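Local coordinates for protein 4-hydroxy-tetrahydrodipicolinate synthase (Methylacidiphilum fumariolicum SolV, PDB 6T3T) that probably condenses pyruvate with aspartate beta-semialdehyde to 4-hydroxy-tetrahydrodipicolinate, a step of lysine biosynthesis, working as a homotetramer built as a dimer of dimers, at residues 237-245 against 279-287; 166-175 against 191-200. One frame throughout, in Å; residues are numbered along the deposited sequence.

Contact 1 (237-245 against 279-287)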
ATOM      1  N   LEU A 237     -17.812 -20.730   9.508  1.00 15.76           N
ATOM      2  CA  LEU A 237     -18.360 -19.639   8.720  1.00 16.41           C
ATOM      3  C   LEU A 237     -17.329 -18.932   7.850  1.00 16.16           C
ATOM      4  O   LEU A 237     -17.729 -18.210   6.932  1.00 16.97           O
ATOM      5  CB  LEU A 237     -19.001 -18.597   9.637  1.00 13.59           C
ATOM      6  CG  LEU A 237     -20.338 -19.016  10.248  1.00 15.93           C
ATOM      7  CD1 LEU A 237     -20.613 -18.100  11.416  1.00 12.20           C
ATOM      8  CD2 LEU A 237     -21.445 -18.934   9.229  1.00 14.00           C
ATOM      9  N   TYR A 238     -16.027 -19.127   8.103  1.00 16.17           N
ATOM     10  CA  TYR A 238     -15.002 -18.291   7.471  1.00 18.35           C
ATOM     11  C   TYR A 238     -15.080 -18.230   5.944  1.00 15.40           C
ATOM     12  O   TYR A 238     -14.949 -17.123   5.389  1.00 17.21           O
ATOM     13  CB  TYR A 238     -13.591 -18.730   7.912  1.00 16.64           C
ATOM     14  CG  TYR A 238     -12.588 -17.821   7.257  1.00 17.38           C
ATOM     15  CD1 TYR A 238     -12.466 -16.494   7.664  1.00 15.72           C
ATOM     16  CD2 TYR A 238     -11.856 -18.235   6.159  1.00 17.92           C
ATOM     17  CE1 TYR A 238     -11.602 -15.635   7.034  1.00 16.96           C
ATOM     18  CE2 TYR A 238     -10.978 -17.382   5.522  1.00 18.96           C
ATOM     19  CZ  TYR A 238     -10.858 -16.086   5.963  1.00 22.96           C
ATOM     20  OH  TYR A 238      -9.997 -15.236   5.314  1.00 25.22           O
ATOM     21  N   PRO A 239     -15.243 -19.337   5.209  1.00 19.06           N
ATOM     22  CA  PRO A 239     -15.349 -19.205   3.745  1.00 17.30           C
ATOM     23  C   PRO A 239     -16.546 -18.380   3.300  1.00 18.29           C
ATOM     24  O   PRO A 239     -16.445 -17.637   2.309  1.00 16.62           O
ATOM     25  CB  PRO A 239     -15.442 -20.657   3.273  1.00 18.03           C
ATOM     26  CG  PRO A 239     -14.638 -21.414   4.336  1.00 20.41           C
ATOM     27  CD  PRO A 239     -15.098 -20.754   5.606  1.00 18.94           C
ATOM     28  N   LEU A 240     -17.662 -18.451   4.022  1.00 14.61           N
ATOM     29  CA  LEU A 240     -18.762 -17.532   3.732  1.00 15.57           C
ATOM     30  C   LEU A 240     -18.351 -16.082   3.999  1.00 15.93           C
ATOM     31  O   LEU A 240     -18.598 -15.200   3.171  1.00 15.58           O
ATOM     32  CB  LEU A 240     -20.014 -17.907   4.538  1.00 14.98           C
ATOM     33  CG  LEU A 240     -21.186 -16.939   4.226  1.00 18.93           C
ATOM     34  CD1 LEU A 240     -21.789 -17.194   2.860  1.00 21.22           C
ATOM     35  CD2 LEU A 240     -22.256 -16.989   5.299  1.00 20.99           C
ATOM     36  N   PHE A 241     -17.708 -15.821   5.154  1.00 14.26           N
ATOM     37  CA  PHE A 241     -17.242 -14.465   5.454  1.00 14.54           C
ATOM     38  C   PHE A 241     -16.402 -13.904   4.320  1.00 17.37           C
ATOM     39  O   PHE A 241     -16.512 -12.716   3.979  1.00 16.54           O
ATOM     40  CB  PHE A 241     -16.415 -14.433   6.732  1.00 15.15           C
ATOM     41  CG  PHE A 241     -17.200 -14.655   7.985  1.00 16.89           C
ATOM     42  CD1 PHE A 241     -18.598 -14.568   7.989  1.00 16.65           C
ATOM     43  CD2 PHE A 241     -16.539 -14.953   9.162  1.00 13.08           C
ATOM     44  CE1 PHE A 241     -19.327 -14.791   9.165  1.00 17.63           C
ATOM     45  CE2 PHE A 241     -17.256 -15.186  10.355  1.00 15.75           C
ATOM     46  CZ  PHE A 241     -18.658 -15.093  10.357  1.00 15.13           C
ATOM     47  N   ARG A 242     -15.514 -14.740   3.769  1.00 16.10           N
ATOM     48  CA  ARG A 242     -14.654 -14.373   2.649  1.00 17.73           C
ATOM     49  C   ARG A 242     -15.465 -14.077   1.386  1.00 20.12           C
ATOM     50  O   ARG A 242     -15.280 -13.041   0.734  1.00 17.83           O
ATOM     51  CB  ARG A 242     -13.665 -15.526   2.425  1.00 20.47           C
ATOM     52  CG  ARG A 242     -12.414 -15.334   1.618  1.00 27.25           C
ATOM     53  CD  ARG A 242     -11.905 -16.767   1.257  1.00 31.81           C
ATOM     54  NE  ARG A 242     -12.970 -17.564   0.607  1.00 29.76           N
ATOM     55  CZ  ARG A 242     -13.140 -18.888   0.712  1.00 27.48           C
ATOM     56  NH1 ARG A 242     -14.154 -19.469   0.085  1.00 26.08           N
ATOM     57  NH2 ARG A 242     -12.310 -19.634   1.440  1.00 24.31           N
ATOM     58  N   ASP A 243     -16.359 -14.987   1.008  1.00 17.41           N
ATOM     59  CA  ASP A 243     -17.077 -14.820  -0.246  1.00 17.39           C
ATOM     60  C   ASP A 243     -18.178 -13.763  -0.182  1.00 18.32           C
ATOM     61  O   ASP A 243     -18.635 -13.309  -1.234  1.00 18.31           O
ATOM     62  CB  ASP A 243     -17.630 -16.169  -0.700  1.00 18.21           C
ATOM     63  CG  ASP A 243     -16.548 -17.033  -1.269  1.00 25.93           C
ATOM     64  OD1 ASP A 243     -15.480 -16.459  -1.569  1.00 25.06           O
ATOM     65  OD2 ASP A 243     -16.730 -18.256  -1.408  1.00 30.32           O
ATOM     66  N   LEU A 244     -18.590 -13.323   1.005  1.00 20.98           N
ATOM     67  CA  LEU A 244     -19.486 -12.166   1.059  1.00 17.02           C
ATOM     68  C   LEU A 244     -18.779 -10.872   0.698  1.00 21.72           C
ATOM     69  O   LEU A 244     -19.450  -9.829   0.620  1.00 15.96           O
ATOM     70  CB  LEU A 244     -20.098 -12.040   2.445  1.00 18.63           C
ATOM     71  CG  LEU A 244     -21.170 -13.105   2.710  1.00 17.32           C
ATOM     72  CD1 LEU A 244     -21.710 -12.924   4.116  1.00 17.45           C
ATOM     73  CD2 LEU A 244     -22.289 -13.015   1.672  1.00 18.41           C
ATOM     74  N   MET A 245     -17.446 -10.918   0.496  1.00 17.70           N
ATOM     75  CA  MET A 245     -16.664  -9.805  -0.043  1.00 20.08           C
ATOM     76  C   MET A 245     -16.007 -10.139  -1.384  1.00 17.82           C
ATOM     77  O   MET A 245     -15.073  -9.446  -1.786  1.00 18.79           O
ATOM     78  CB  MET A 245     -15.573  -9.378   0.948  1.00 17.86           C
ATOM     79  CG  MET A 245     -16.069  -8.529   2.079  1.00 23.83           C
ATOM     80  SD  MET A 245     -14.764  -7.999   3.249  1.00 43.43           S
ATOM     81  CE  MET A 245     -14.269  -9.568   3.891  1.00 32.41           C
ATOM     82  N   LEU A 279     -20.271 -15.557  -8.840  1.00 21.43           N
ATOM     83  CA  LEU A 279     -21.595 -16.067  -8.523  1.00 22.25           C
ATOM     84  C   LEU A 279     -21.537 -17.556  -8.208  1.00 24.40           C
ATOM     85  O   LEU A 279     -22.138 -18.016  -7.231  1.00 20.87           O
ATOM     86  CB  LEU A 279     -22.550 -15.812  -9.700  1.00 19.78           C
ATOM     87  CG  LEU A 279     -24.019 -16.288  -9.559  1.00 20.81           C
ATOM     88  CD1 LEU A 279     -24.714 -15.495  -8.461  1.00 23.02           C
ATOM     89  CD2 LEU A 279     -24.846 -16.195 -10.855  1.00 19.29           C
ATOM     90  N   GLU A 280     -20.811 -18.328  -9.034  1.00 20.98           N
ATOM     91  CA  GLU A 280     -20.742 -19.765  -8.806  1.00 21.01           C
ATOM     92  C   GLU A 280     -20.013 -20.081  -7.513  1.00 23.05           C
ATOM     93  O   GLU A 280     -20.428 -20.970  -6.760  1.00 24.99           O
ATOM     94  CB  GLU A 280     -20.044 -20.463  -9.965  1.00 21.28           C
ATOM     95  CG  GLU A 280     -19.806 -21.955  -9.711  1.00 29.84           C
ATOM     96  CD  GLU A 280     -21.106 -22.767  -9.715  1.00 35.30           C
ATOM     97  OE1 GLU A 280     -22.151 -22.224 -10.151  1.00 33.00           O
ATOM     98  OE2 GLU A 280     -21.080 -23.948  -9.288  1.00 39.04           O
ATOM     99  N   LYS A 281     -18.895 -19.398  -7.271  1.00 17.81           N
ATOM    100  CA  LYS A 281     -18.169 -19.571  -6.024  1.00 21.35           C
ATOM    101  C   LYS A 281     -19.067 -19.261  -4.831  1.00 21.52           C
ATOM    102  O   LYS A 281     -19.107 -20.024  -3.862  1.00 20.76           O
ATOM    103  CB  LYS A 281     -16.928 -18.675  -6.026  1.00 20.44           C
ATOM    104  CG  LYS A 281     -16.136 -18.667  -4.738  1.00 27.44           C
ATOM    105  CD  LYS A 281     -15.472 -20.009  -4.513  1.00 33.06           C
ATOM    106  CE  LYS A 281     -14.813 -20.081  -3.141  1.00 38.67           C
ATOM    107  NZ  LYS A 281     -14.509 -21.515  -2.771  1.00 39.82           N
ATOM    108  N   LEU A 282     -19.796 -18.138  -4.893  1.00 19.88           N
ATOM    109  CA  LEU A 282     -20.706 -17.775  -3.811  1.00 22.42           C
ATOM    110  C   LEU A 282     -21.766 -18.855  -3.617  1.00 21.87           C
ATOM    111  O   LEU A 282     -22.056 -19.268  -2.490  1.00 23.59           O
ATOM    112  CB  LEU A 282     -21.369 -16.412  -4.093  1.00 18.55           C
ATOM    113  CG  LEU A 282     -22.391 -16.041  -3.016  1.00 18.47           C
ATOM    114  CD1 LEU A 282     -21.686 -15.909  -1.637  1.00 17.49           C
ATOM    115  CD2 LEU A 282     -23.195 -14.774  -3.385  1.00 19.61           C
ATOM    116  N   LYS A 283     -22.377 -19.297  -4.714  1.00 24.81           N
ATOM    117  CA  LYS A 283     -23.403 -20.331  -4.648  1.00 26.31           C
ATOM    118  C   LYS A 283     -22.863 -21.600  -3.993  1.00 23.52           C
ATOM    119  O   LYS A 283     -23.489 -22.168  -3.097  1.00 24.04           O
ATOM    120  CB  LYS A 283     -23.908 -20.618  -6.060  1.00 31.67           C
ATOM    121  CG  LYS A 283     -24.995 -21.659  -6.177  1.00 29.33           C
ATOM    122  CD  LYS A 283     -25.483 -21.695  -7.625  1.00 33.84           C
ATOM    123  CE  LYS A 283     -26.689 -22.595  -7.797  1.00 36.01           C
ATOM    124  NZ  LYS A 283     -27.385 -22.294  -9.097  1.00 47.17           N
ATOM    125  N   THR A 284     -21.695 -22.067  -4.435  1.00 25.80           N
ATOM    126  CA  THR A 284     -21.158 -23.284  -3.845  1.00 25.00           C
ATOM    127  C   THR A 284     -20.785 -23.066  -2.378  1.00 25.35           C
ATOM    128  O   THR A 284     -21.069 -23.931  -1.539  1.00 20.43           O
ATOM    129  CB  THR A 284     -19.971 -23.807  -4.666  1.00 27.43           C
ATOM    130  OG1 THR A 284     -18.928 -22.841  -4.663  1.00 29.37           O
ATOM    131  CG2 THR A 284     -20.373 -24.070  -6.107  1.00 22.17           C
ATOM    132  N   THR A 285     -20.163 -21.917  -2.039  1.00 21.94           N
ATOM    133  CA  THR A 285     -19.858 -21.640  -0.633  1.00 18.92           C
ATOM    134  C   THR A 285     -21.135 -21.596   0.219  1.00 20.92           C
ATOM    135  O   THR A 285     -21.159 -22.109   1.341  1.00 20.24           O
ATOM    136  CB  THR A 285     -19.109 -20.307  -0.475  1.00 21.45           C
ATOM    137  OG1 THR A 285     -17.804 -20.384  -1.049  1.00 18.43           O
ATOM    138  CG2 THR A 285     -18.986 -19.913   1.023  1.00 20.42           C
ATOM    139  N   LEU A 286     -22.199 -20.984  -0.294  1.00 22.72           N
ATOM    140  CA  LEU A 286     -23.468 -20.954   0.439  1.00 20.47           C
ATOM    141  C   LEU A 286     -23.943 -22.355   0.799  1.00 21.92           C
ATOM    142  O   LEU A 286     -24.333 -22.620   1.946  1.00 16.83           O
ATOM    143  CB  LEU A 286     -24.542 -20.260  -0.373  1.00 18.09           C
ATOM    144  CG  LEU A 286     -25.246 -18.995   0.109  1.00 31.12           C
ATOM    145  CD1 LEU A 286     -26.415 -18.720  -0.821  1.00 26.98           C
ATOM    146  CD2 LEU A 286     -25.720 -19.116   1.554  1.00 29.02           C
ATOM    147  N   SER A 287     -23.959 -23.260  -0.182  1.00 21.73           N
ATOM    148  CA  SER A 287     -24.444 -24.616   0.067  1.00 24.91           C
ATOM    149  C   SER A 287     -23.607 -25.315   1.130  1.00 19.86           C
ATOM    150  O   SER A 287     -24.144 -25.906   2.069  1.00 23.96           O
ATOM    151  CB  SER A 287     -24.409 -25.426  -1.236  1.00 21.62           C
ATOM    152  OG  SER A 287     -25.606 -25.222  -1.945  1.00 38.38           O
TER

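Contact 2 (166-175 against 191-200)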
ATOM      1  N   GLY A 166      -9.733  -2.993   8.967  1.00 26.39           N
ATOM      2  CA  GLY A 166      -9.006  -4.199   8.600  1.00 23.83           C
ATOM      3  C   GLY A 166      -7.763  -4.496   9.416  1.00 26.09           C
ATOM      4  O   GLY A 166      -6.929  -5.297   8.993  1.00 27.27           O
ATOM      5  N   SER A 167      -7.625  -3.904  10.594  1.00 24.35           N
ATOM      6  CA  SER A 167      -6.418  -4.023  11.399  1.00 25.27           C
ATOM      7  C   SER A 167      -6.821  -4.339  12.831  1.00 23.67           C
ATOM      8  O   SER A 167      -7.463  -3.507  13.488  1.00 21.50           O
ATOM      9  CB  SER A 167      -5.587  -2.731  11.329  1.00 23.89           C
ATOM     10  OG  SER A 167      -4.724  -2.592  12.450  1.00 27.21           O
ATOM     11  N   VAL A 168      -6.444  -5.533  13.311  1.00 25.28           N
ATOM     12  CA  VAL A 168      -6.727  -5.923  14.696  1.00 19.50           C
ATOM     13  C   VAL A 168      -5.906  -5.078  15.644  1.00 19.11           C
ATOM     14  O   VAL A 168      -6.318  -4.812  16.778  1.00 23.24           O
ATOM     15  CB  VAL A 168      -6.412  -7.415  14.931  1.00 20.91           C
ATOM     16  CG1 VAL A 168      -6.960  -7.886  16.288  1.00 22.50           C
ATOM     17  CG2 VAL A 168      -6.945  -8.245  13.814  1.00 26.99           C
ATOM     18  N   ASP A 169      -4.722  -4.659  15.202  1.00 21.18           N
ATOM     19  CA  ASP A 169      -3.867  -3.799  16.008  1.00 26.07           C
ATOM     20  C   ASP A 169      -4.557  -2.478  16.363  1.00 25.26           C
ATOM     21  O   ASP A 169      -4.314  -1.901  17.430  1.00 23.08           O
ATOM     22  CB  ASP A 169      -2.570  -3.568  15.250  1.00 28.57           C
ATOM     23  CG  ASP A 169      -1.405  -3.465  16.156  1.00 31.99           C
ATOM     24  OD1 ASP A 169      -1.077  -4.492  16.783  1.00 38.78           O
ATOM     25  OD2 ASP A 169      -0.830  -2.366  16.254  1.00 42.74           O
ATOM     26  N   ARG A 170      -5.392  -1.969  15.464  1.00 20.73           N
ATOM     27  CA  ARG A 170      -6.189  -0.796  15.787  1.00 20.67           C
ATOM     28  C   ARG A 170      -7.048  -1.029  17.022  1.00 20.54           C
ATOM     29  O   ARG A 170      -7.219  -0.123  17.850  1.00 21.51           O
ATOM     30  CB  ARG A 170      -7.058  -0.442  14.583  1.00 25.10           C
ATOM     31  CG  ARG A 170      -7.935   0.757  14.795  1.00 30.94           C
ATOM     32  CD  ARG A 170      -7.070   1.913  15.178  1.00 31.03           C
ATOM     33  NE  ARG A 170      -6.081   2.275  14.169  1.00 38.03           N
ATOM     34  CZ  ARG A 170      -6.268   3.257  13.289  1.00 39.89           C
ATOM     35  NH1 ARG A 170      -7.421   3.940  13.314  1.00 26.02           N
ATOM     36  NH2 ARG A 170      -5.311   3.558  12.404  1.00 31.32           N
ATOM     37  N   VAL A 171      -7.587  -2.241  17.185  1.00 17.56           N
ATOM     38  CA  VAL A 171      -8.410  -2.518  18.358  1.00 18.86           C
ATOM     39  C   VAL A 171      -7.569  -2.426  19.632  1.00 19.13           C
ATOM     40  O   VAL A 171      -7.964  -1.781  20.614  1.00 20.99           O
ATOM     41  CB  VAL A 171      -9.118  -3.879  18.216  1.00 20.44           C
ATOM     42  CG1 VAL A 171      -9.892  -4.205  19.466  1.00 19.55           C
ATOM     43  CG2 VAL A 171     -10.079  -3.857  17.014  1.00 15.73           C
ATOM     44  N   SER A 172      -6.377  -3.019  19.620  1.00 17.43           N
ATOM     45  CA  SER A 172      -5.500  -2.915  20.788  1.00 22.53           C
ATOM     46  C   SER A 172      -5.171  -1.465  21.121  1.00 21.04           C
ATOM     47  O   SER A 172      -5.107  -1.099  22.300  1.00 22.71           O
ATOM     48  CB  SER A 172      -4.198  -3.698  20.566  1.00 16.64           C
ATOM     49  OG  SER A 172      -4.439  -5.086  20.535  1.00 22.29           O
ATOM     50  N   GLN A 173      -4.929  -0.629  20.099  1.00 23.04           N
ATOM     51  CA  GLN A 173      -4.665   0.790  20.355  1.00 20.28           C
ATOM     52  C   GLN A 173      -5.900   1.488  20.920  1.00 20.96           C
ATOM     53  O   GLN A 173      -5.795   2.310  21.844  1.00 22.43           O
ATOM     54  CB  GLN A 173      -4.186   1.486  19.071  1.00 23.62           C
ATOM     55  CG  GLN A 173      -2.701   1.201  18.715  1.00 31.73           C
ATOM     56  CD  GLN A 173      -2.349   1.404  17.230  1.00 34.39           C
ATOM     57  OE1 GLN A 173      -3.223   1.432  16.370  1.00 38.22           O
ATOM     58  NE2 GLN A 173      -1.053   1.512  16.936  1.00 41.15           N
ATOM     59  N   LEU A 174      -7.076   1.181  20.378  1.00 18.22           N
ATOM     60  CA  LEU A 174      -8.300   1.805  20.871  1.00 15.63           C
ATOM     61  C   LEU A 174      -8.560   1.431  22.330  1.00 22.50           C
ATOM     62  O   LEU A 174      -8.931   2.295  23.143  1.00 18.70           O
ATOM     63  CB  LEU A 174      -9.471   1.423  19.967  1.00 15.25           C
ATOM     64  CG  LEU A 174      -9.421   2.096  18.599  1.00 18.38           C
ATOM     65  CD1 LEU A 174     -10.422   1.483  17.619  1.00 12.54           C
ATOM     66  CD2 LEU A 174      -9.663   3.596  18.774  1.00 14.13           C
ATOM     67  N   VAL A 175      -8.376   0.148  22.691  1.00 23.53           N
ATOM     68  CA  VAL A 175      -8.574  -0.243  24.088  1.00 20.24           C
ATOM     69  C   VAL A 175      -7.524   0.422  24.990  1.00 26.27           C
ATOM     70  O   VAL A 175      -7.851   0.891  26.087  1.00 26.91           O
ATOM     71  CB  VAL A 175      -8.622  -1.778  24.239  1.00 23.91           C
ATOM     72  CG1 VAL A 175      -9.803  -2.344  23.475  1.00 21.27           C
ATOM     73  CG2 VAL A 175      -7.406  -2.405  23.708  1.00 32.19           C
ATOM     74  N   LEU A 191     -13.021 -10.756  10.724  1.00 20.46           N
ATOM     75  CA  LEU A 191     -12.119 -10.339  11.787  1.00 16.96           C
ATOM     76  C   LEU A 191     -12.805 -10.242  13.143  1.00 16.66           C
ATOM     77  O   LEU A 191     -12.150  -9.861  14.116  1.00 16.18           O
ATOM     78  CB  LEU A 191     -11.489  -8.984  11.428  1.00 22.31           C
ATOM     79  CG  LEU A 191     -10.619  -8.959  10.169  1.00 23.35           C
ATOM     80  CD1 LEU A 191     -10.117  -7.549   9.894  1.00 24.46           C
ATOM     81  CD2 LEU A 191      -9.459  -9.874  10.355  1.00 17.88           C
ATOM     82  N   THR A 192     -14.109 -10.568  13.226  1.00 13.95           N
ATOM     83  CA  THR A 192     -14.843 -10.434  14.482  1.00 13.79           C
ATOM     84  C   THR A 192     -14.151 -11.205  15.601  1.00 19.09           C
ATOM     85  O   THR A 192     -13.851 -10.639  16.659  1.00 15.37           O
ATOM     86  CB  THR A 192     -16.286 -10.915  14.319  1.00 12.70           C
ATOM     87  OG1 THR A 192     -16.995 -10.005  13.499  1.00 15.84           O
ATOM     88  CG2 THR A 192     -17.009 -11.047  15.654  1.00 15.27           C
ATOM     89  N   LEU A 193     -13.849 -12.492  15.372  1.00 16.93           N
ATOM     90  CA  LEU A 193     -13.252 -13.277  16.452  1.00 18.61           C
ATOM     91  C   LEU A 193     -11.907 -12.732  16.915  1.00 17.87           C
ATOM     92  O   LEU A 193     -11.707 -12.609  18.134  1.00 16.90           O
ATOM     93  CB  LEU A 193     -13.138 -14.751  16.047  1.00 13.63           C
ATOM     94  CG  LEU A 193     -12.408 -15.589  17.102  1.00 14.10           C
ATOM     95  CD1 LEU A 193     -13.241 -15.686  18.362  1.00 12.26           C
ATOM     96  CD2 LEU A 193     -12.125 -16.984  16.559  1.00 18.17           C
ATOM     97  N   PRO A 194     -10.941 -12.427  16.037  1.00 15.69           N
ATOM     98  CA  PRO A 194      -9.697 -11.825  16.544  1.00 16.26           C
ATOM     99  C   PRO A 194      -9.921 -10.446  17.164  1.00 18.25           C
ATOM    100  O   PRO A 194      -9.188 -10.072  18.094  1.00 18.76           O
ATOM    101  CB  PRO A 194      -8.759 -11.815  15.312  1.00 15.12           C
ATOM    102  CG  PRO A 194      -9.626 -12.067  14.110  1.00 17.38           C
ATOM    103  CD  PRO A 194     -10.891 -12.728  14.589  1.00 16.83           C
ATOM    104  N   PHE A 195     -10.919  -9.689  16.693  1.00 16.97           N
ATOM    105  CA  PHE A 195     -11.233  -8.402  17.312  1.00 19.41           C
ATOM    106  C   PHE A 195     -11.678  -8.599  18.757  1.00 17.08           C
ATOM    107  O   PHE A 195     -11.219  -7.892  19.653  1.00 16.89           O
ATOM    108  CB  PHE A 195     -12.301  -7.657  16.505  1.00 12.57           C
ATOM    109  CG  PHE A 195     -11.742  -6.767  15.380  1.00 17.69           C
ATOM    110  CD1 PHE A 195     -10.564  -7.065  14.745  1.00 18.55           C
ATOM    111  CD2 PHE A 195     -12.411  -5.622  14.990  1.00 19.51           C
ATOM    112  CE1 PHE A 195     -10.077  -6.258  13.724  1.00 23.77           C
ATOM    113  CE2 PHE A 195     -11.921  -4.802  13.962  1.00 20.03           C
ATOM    114  CZ  PHE A 195     -10.757  -5.117  13.344  1.00 19.55           C
ATOM    115  N   LEU A 196     -12.579  -9.566  18.990  1.00 15.93           N
ATOM    116  CA  LEU A 196     -13.030  -9.938  20.336  1.00 16.13           C
ATOM    117  C   LEU A 196     -11.869 -10.298  21.273  1.00 20.49           C
ATOM    118  O   LEU A 196     -11.871  -9.937  22.456  1.00 15.02           O
ATOM    119  CB  LEU A 196     -13.971 -11.146  20.223  1.00 22.27           C
ATOM    120  CG  LEU A 196     -15.483 -10.960  20.073  1.00 24.19           C
ATOM    121  CD1 LEU A 196     -15.829  -9.779  19.175  1.00 20.86           C
ATOM    122  CD2 LEU A 196     -16.073 -12.237  19.528  1.00 18.59           C
ATOM    123  N   SER A 197     -10.882 -11.047  20.767  1.00 21.01           N
ATOM    124  CA  SER A 197      -9.804 -11.534  21.626  1.00 17.14           C
ATOM    125  C   SER A 197      -8.975 -10.393  22.219  1.00 17.89           C
ATOM    126  O   SER A 197      -8.341 -10.562  23.269  1.00 16.88           O
ATOM    127  CB  SER A 197      -8.886 -12.466  20.836  1.00 21.06           C
ATOM    128  OG  SER A 197      -8.026 -11.700  20.008  1.00 16.38           O
ATOM    129  N   VAL A 198      -8.934  -9.240  21.564  1.00 13.91           N
ATOM    130  CA  VAL A 198      -8.185  -8.120  22.121  1.00 17.09           C
ATOM    131  C   VAL A 198      -9.094  -6.995  22.612  1.00 16.00           C
ATOM    132  O   VAL A 198      -8.613  -5.901  22.878  1.00 20.76           O
ATOM    133  CB  VAL A 198      -7.150  -7.598  21.113  1.00 18.43           C
ATOM    134  CG1 VAL A 198      -6.132  -8.677  20.841  1.00 16.40           C
ATOM    135  CG2 VAL A 198      -7.821  -7.207  19.809  1.00 16.23           C
ATOM    136  N   GLY A 199     -10.406  -7.230  22.733  1.00 20.30           N
ATOM    137  CA  GLY A 199     -11.247  -6.296  23.481  1.00 20.12           C
ATOM    138  C   GLY A 199     -12.511  -5.731  22.847  1.00 21.62           C
ATOM    139  O   GLY A 199     -13.293  -5.050  23.527  1.00 19.85           O
ATOM    140  N   ALA A 200     -12.767  -6.058  21.581  1.00 22.31           N
ATOM    141  CA  ALA A 200     -14.049  -5.728  20.985  1.00 14.55           C
ATOM    142  C   ALA A 200     -15.154  -6.502  21.696  1.00 19.37           C
ATOM    143  O   ALA A 200     -14.914  -7.549  22.310  1.00 16.11           O
ATOM    144  CB  ALA A 200     -14.029  -6.038  19.488  1.00 15.15           C
TER

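Contact 1 (237-245 against 279-287)
Asp243 and Thr285 join two near-antiparallel helices in the C-terminal helical region that follows the last strand of the TIM barrel. The short segments of helices 227-243 and 276-295 have axes 9.3 Å apart and cross at -155°. Thr285 enters knob-into-hole among Pro239, Leu240, Arg242 and Asp243, and its two branches do different work. CG2, anti to the backbone N (OG1 has chi1 -67°), lies 3.6 Å from Leu240 N. OG1 donates a hydrogen bond to Asp243 OD2, but its 2.4 Å length is doubtful, probably an effect of the model at 2.10 Å resolution, and implies no special strength. The same OD2 is held by Arg242 in a salt bridge, NH1 to OD2 3.2 Å, NH1 coming from above the carboxylate plane at an N-H...O angle of 159°. Lys281 crosses Asp243 at about a right angle and lays CE 3.2 Å from OD2, while its NZ stays beyond salt-bridge distance. An alanine in place of Asp243 would probably leave the Thr285 hydroxyl without this acceptor and Arg242 without its salt-bridge partner, with the Lys281 ammonium still close by. Beside this polar cluster, Leu282 CD1 packs 4.2 Å from Asp243 CB and 4.4 Å from Leu244 CD2.

Contact 2 (166-175 against 191-200)
Val168 and Val171 meet Phe195 and Val198 where two successive outer helices of the TIM barrel run side by side. Helices 168-177 and 192-197 follow the strands 158-163 and 183-186, and their short segments cross at -28° with axes 9.1 Å apart, as expected of neighbours in a parallel beta/alpha barrel.

The aromatic contacts centre on Phe195. Val171 CG2 stands over one ring face, 3.6 Å from the centroid and 11° off the normal, a CH-pi contact; Val168 CG2 approaches the ring edge in plane, 3.7 Å from CE1. The Phe195 side chain is about 8 Å from that of Lys162, the predicted Schiff-base lysine, so this packing probably lies behind the active site.

Aliphatic packing continues at Val198. Its CG2, placed between backbone N and carbonyl carbon (CG1 has chi1 -64°), meets Val168 CG1 and Val171 CG1, each at 3.7 Å. Val175 lies against the backbone of Val198 and Gly199. Leu191 CD1 covers Gly166 at the other end, 3.8 Å from its CA.

At the subunit interface, Ser172 OG is hydrogen-bonded to His234 of the second subunit, and Val168 packs on Val168 of that subunit.

Backbone capping defines the helix ends. Ser167 is the N-cap: its OG accepts from Arg170 N at 3.1 Å. Helix 192-197 ends in a Schellman motif with Gly199 at C-prime, where the positive phi would jam a CB against the preceding carbonyl O, and Val175 CG1 would clash with it too. Phe195 O accepts from both Val198 N and Ala200 N, the latter at 3.1 Å.

Overall arrangement
Along the chain, contact 2 closes before contact 1 opens, and both are parts of one DapA-family subunit. Contact 2 pairs two helices of the TIM barrel wall, while contact 1 pairs helices 227-243 and 276-295, which come after the final barrel strand, 202-205. Their centres lie 24 Å apart and their nearest atoms about 6 Å, without touching. A further connection is made through the assembly: Tyr238, on the helix of contact 1, hydrogen-bonds through OH to Asp169 of the second subunit, on the helix of contact 2, and packs on its Gln173. Barrel wall and C-terminal helices are thus brought together across the subunit interface of the homotetramer.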